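Local coordinates for protein haloalkane dehalogenase (PDB 4MJ3) that probably hydrolyses the carbon-halogen bond of haloalkanes, giving the alcohol and a halide ion, as haloalkane dehalogenases of the alpha/beta hydrolase fold do, at residues Leu74-Val82 with Trp104-Leu114. Residues are numbered along the deposited sequence; the frame is centred on the assembly and turned at random.
Sequences LRAVAIDLV and WMWAAIEEIGL
Ile79, the last residue of strand 75-79, drives both of its branches into the C-terminal part of helix 98-112, which packs on one face of the central sheet of the alpha/beta hydrolase fold; the N-to-C directions of strand 75-79 and residues 104-112 differ by 144°. The branches part: Ile79 CD1 meets Ile112 CD1 tip to tip at 3.7 Å, while Ile79 CG2 lies 3.7 Å from CE of selenomethionine Met105, whose chain crosses obliquely. With CG anti to the backbone N (chi1 179°) and bends at the next two torsions, Met105 curls back so that SE rests against Ile79 and CE presses on Leu81 CD2, a tight 3.5 Å; Ile128 and Leu132 of helix 124-135 also touch Met105. Past the strand, Val82 sits over one face of the Trp104 indole, its CG1 forming a CH-pi contact 3.9 Å from the six-membered ring centroid, 19° off the normal. Trp104 NE1 is hydrogen-bonded to Ser28 O. At mid-strand, Val77 CG1 and Leu114 CD1 meet tip to tip at 4.0 Å. Leu114 CD2 lies over one face of the Arg75 guanidinium, which forms a salt bridge with Asp40. At the guanidinium edge, in plane, one water accepts from Arg75 NH2 (3.0 Å) and donates to Ile112 O (2.9 Å).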
loop_
_atom_site.group_PDB
_atom_site.type_symbol
_atom_site.label_atom_id
_atom_site.label_comp_id
_atom_site.label_asym_id
_atom_site.label_seq_id
_atom_site.Cartn_x
_atom_site.Cartn_y
_atom_site.Cartn_z
ATOM N N LEU A 74 -19.949 -0.688 -2.368
ATOM C CA LEU A 74 -18.780 -0.010 -2.931
ATOM C C LEU A 74 -18.058 -0.930 -3.911
ATOM O O LEU A 74 -18.251 -2.151 -3.904
ATOM C CB LEU A 74 -17.833 0.417 -1.802
ATOM C CG LEU A 74 -18.522 1.267 -0.719
ATOM C CD1 LEU A 74 -17.608 1.472 0.473
ATOM C CD2 LEU A 74 -18.965 2.595 -1.316
ATOM N N ARG A 75 -17.228 -0.328 -4.759
ATOM C CA ARG A 75 -16.386 -1.067 -5.688
ATOM C C ARG A 75 -14.958 -1.076 -5.147
ATOM O O ARG A 75 -14.302 -0.038 -5.080
ATOM C CB ARG A 75 -16.435 -0.412 -7.063
ATOM C CG ARG A 75 -15.568 -1.080 -8.115
ATOM C CD ARG A 75 -15.750 -0.415 -9.464
ATOM N NE ARG A 75 -14.675 -0.787 -10.383
ATOM C CZ ARG A 75 -14.208 -0.013 -11.355
ATOM N NH1 ARG A 75 -14.679 1.215 -11.543
ATOM N NH2 ARG A 75 -13.250 -0.464 -12.151
ATOM N N ALA A 76 -14.461 -2.262 -4.817
ATOM C CA ALA A 76 -13.150 -2.410 -4.240
ATOM C C ALA A 76 -12.145 -2.774 -5.332
ATOM O O ALA A 76 -12.300 -3.777 -6.028
ATOM C CB ALA A 76 -13.166 -3.482 -3.161
ATOM N N VAL A 77 -11.104 -1.961 -5.441
ATOM C CA VAL A 77 -10.035 -2.195 -6.376
ATOM C C VAL A 77 -8.731 -2.250 -5.587
ATOM O O VAL A 77 -8.464 -1.371 -4.770
ATOM C CB VAL A 77 -9.989 -1.081 -7.435
ATOM C CG1 VAL A 77 -8.852 -1.319 -8.403
ATOM C CG2 VAL A 77 -11.333 -1.017 -8.150
ATOM N N ALA A 78 -7.954 -3.315 -5.777
ATOM C CA ALA A 78 -6.676 -3.473 -5.079
ATOM C C ALA A 78 -5.610 -3.785 -6.121
ATOM O O ALA A 78 -5.814 -4.652 -6.976
ATOM C CB ALA A 78 -6.754 -4.603 -4.059
ATOM N N ILE A 79 -4.480 -3.083 -6.067
ATOM C CA ILE A 79 -3.473 -3.228 -7.116
ATOM C C ILE A 79 -2.158 -3.692 -6.490
ATOM O O ILE A 79 -1.730 -3.126 -5.508
ATOM C CB ILE A 79 -3.253 -1.871 -7.832
ATOM C CG1 ILE A 79 -4.560 -1.365 -8.447
ATOM C CG2 ILE A 79 -2.156 -1.991 -8.890
ATOM C CD1 ILE A 79 -4.469 0.011 -9.064
ATOM N N ASP A 80 -1.516 -4.686 -7.098
ATOM C CA ASP A 80 -0.209 -5.143 -6.655
ATOM C C ASP A 80 0.921 -4.276 -7.233
ATOM O O ASP A 80 1.046 -4.107 -8.441
ATOM C CB ASP A 80 0.058 -6.591 -7.073
ATOM C CG ASP A 80 -0.804 -7.612 -6.341
ATOM O OD1 ASP A 80 -1.441 -7.298 -5.290
ATOM O OD2 ASP A 80 -0.863 -8.760 -6.848
ATOM N N LEU A 81 1.757 -3.761 -6.358
ATOM C CA LEU A 81 2.940 -2.999 -6.769
ATOM C C LEU A 81 3.855 -3.862 -7.635
ATOM O O LEU A 81 3.960 -5.055 -7.433
ATOM C CB LEU A 81 3.703 -2.525 -5.538
ATOM C CG LEU A 81 3.007 -1.519 -4.612
ATOM C CD1 LEU A 81 3.734 -1.406 -3.284
ATOM C CD2 LEU A 81 2.910 -0.174 -5.282
ATOM N N VAL A 82 4.560 -3.210 -8.553
ATOM C CA VAL A 82 5.603 -3.866 -9.333
ATOM C C VAL A 82 6.596 -4.428 -8.321
ATOM O O VAL A 82 7.010 -3.739 -7.399
ATOM C CB VAL A 82 6.268 -2.871 -10.308
ATOM C CG1 VAL A 82 7.489 -3.480 -10.970
ATOM C CG2 VAL A 82 5.266 -2.427 -11.380
ATOM N N TRP A 104 4.603 3.877 -12.091
ATOM C CA TRP A 104 3.948 2.592 -12.390
ATOM C C TRP A 104 2.537 2.533 -11.816
ATOM O O TRP A 104 1.583 2.156 -12.503
ATOM C CB TRP A 104 4.768 1.425 -11.839
ATOM C CG TRP A 104 6.031 1.135 -12.571
ATOM C CD1 TRP A 104 6.248 1.230 -13.909
ATOM C CD2 TRP A 104 7.250 0.652 -11.991
ATOM N NE1 TRP A 104 7.536 0.820 -14.204
ATOM C CE2 TRP A 104 8.169 0.453 -13.050
ATOM C CE3 TRP A 104 7.640 0.323 -10.690
ATOM C CZ2 TRP A 104 9.465 -0.029 -12.836
ATOM C CZ3 TRP A 104 8.919 -0.165 -10.476
ATOM C CH2 TRP A 104 9.829 -0.312 -11.544
HETATM N N MSE A 105 2.373 2.959 -10.571
HETATM C CA MSE A 105 1.046 2.939 -9.952
HETATM C C MSE A 105 0.077 3.897 -10.625
HETATM O O MSE A 105 -1.097 3.550 -10.841
HETATM C CB MSE A 105 1.163 3.221 -8.453
HETATM C CG MSE A 105 -0.176 3.243 -7.726
HETATM SE SE MSE A 105 -1.217 1.573 -7.953
HETATM C CE MSE A 105 -0.123 0.346 -6.904
ATOM N N TRP A 106 0.540 5.104 -10.947
ATOM C CA TRP A 106 -0.306 6.055 -11.653
ATOM C C TRP A 106 -0.727 5.484 -12.996
ATOM O O TRP A 106 -1.895 5.567 -13.345
ATOM C CB TRP A 106 0.370 7.413 -11.843
ATOM C CG TRP A 106 -0.537 8.394 -12.456
ATOM C CD1 TRP A 106 -0.388 8.991 -13.666
ATOM C CD2 TRP A 106 -1.778 8.887 -11.914
ATOM N NE1 TRP A 106 -1.436 9.836 -13.901
ATOM C CE2 TRP A 106 -2.305 9.796 -12.851
ATOM C CE3 TRP A 106 -2.477 8.665 -10.732
ATOM C CZ2 TRP A 106 -3.502 10.474 -12.642
ATOM C CZ3 TRP A 106 -3.671 9.348 -10.523
ATOM C CH2 TRP A 106 -4.170 10.226 -11.463
ATOM N N ALA A 107 0.213 4.879 -13.724
ATOM C CA ALA A 107 -0.116 4.272 -15.009
ATOM C C ALA A 107 -1.176 3.172 -14.879
ATOM O O ALA A 107 -2.073 3.088 -15.712
ATOM C CB ALA A 107 1.122 3.736 -15.674
ATOM N N ALA A 108 -1.082 2.363 -13.827
ATOM C CA ALA A 108 -2.085 1.338 -13.545
ATOM C C ALA A 108 -3.469 1.922 -13.280
ATOM O O ALA A 108 -4.471 1.502 -13.879
ATOM C CB ALA A 108 -1.661 0.485 -12.373
ATOM N N ILE A 109 -3.524 2.931 -12.417
ATOM C CA ILE A 109 -4.776 3.621 -12.117
ATOM C C ILE A 109 -5.414 4.180 -13.412
ATOM O O ILE A 109 -6.621 4.049 -13.649
ATOM C CB ILE A 109 -4.536 4.742 -11.075
ATOM C CG1 ILE A 109 -4.198 4.114 -9.730
ATOM C CG2 ILE A 109 -5.747 5.675 -10.937
ATOM C CD1 ILE A 109 -3.647 5.088 -8.702
ATOM N N GLU A 110 -4.591 4.826 -14.234
ATOM C CA GLU A 110 -5.054 5.407 -15.483
ATOM C C GLU A 110 -5.560 4.356 -16.466
ATOM O O GLU A 110 -6.565 4.571 -17.142
ATOM C CB GLU A 110 -3.954 6.232 -16.127
ATOM C CG GLU A 110 -3.617 7.516 -15.389
ATOM C CD GLU A 110 -4.599 8.624 -15.693
ATOM O OE1 GLU A 110 -5.743 8.551 -15.206
ATOM O OE2 GLU A 110 -4.229 9.575 -16.414
ATOM N N GLU A 111 -4.846 3.239 -16.549
ATOM C CA GLU A 111 -5.184 2.179 -17.494
ATOM C C GLU A 111 -6.481 1.467 -17.069
ATOM O O GLU A 111 -7.327 1.170 -17.908
ATOM C CB GLU A 111 -4.024 1.191 -17.611
ATOM C CG GLU A 111 -4.115 0.264 -18.810
ATOM C CD GLU A 111 -4.115 0.997 -20.137
ATOM O OE1 GLU A 111 -3.276 1.910 -20.317
ATOM O OE2 GLU A 111 -4.984 0.676 -20.981
ATOM N N ILE A 112 -6.637 1.241 -15.768
ATOM C CA ILE A 112 -7.878 0.696 -15.242
ATOM C C ILE A 112 -9.040 1.684 -15.437
ATOM O O ILE A 112 -10.166 1.274 -15.743
ATOM C CB ILE A 112 -7.762 0.310 -13.759
ATOM C CG1 ILE A 112 -6.701 -0.783 -13.588
ATOM C CG2 ILE A 112 -9.115 -0.167 -13.258
ATOM C CD1 ILE A 112 -6.239 -0.961 -12.174
ATOM N N GLY A 113 -8.741 2.974 -15.346
ATOM C CA GLY A 113 -9.704 4.039 -15.641
ATOM C C GLY A 113 -10.508 4.482 -14.438
ATOM O O GLY A 113 -11.684 4.793 -14.548
ATOM N N LEU A 114 -9.871 4.511 -13.284
ATOM C CA LEU A 114 -10.548 4.859 -12.038
ATOM C C LEU A 114 -10.766 6.368 -11.907
ATOM O O LEU A 114 -9.908 7.156 -12.315
ATOM C CB LEU A 114 -9.730 4.353 -10.848
ATOM C CG LEU A 114 -9.419 2.858 -10.814
ATOM C CD1 LEU A 114 -8.572 2.521 -9.610
ATOM C CD2 LEU A 114 -10.703 2.044 -10.803
HETATM O O HOH W 1 -12.814 1.212 -14.609
#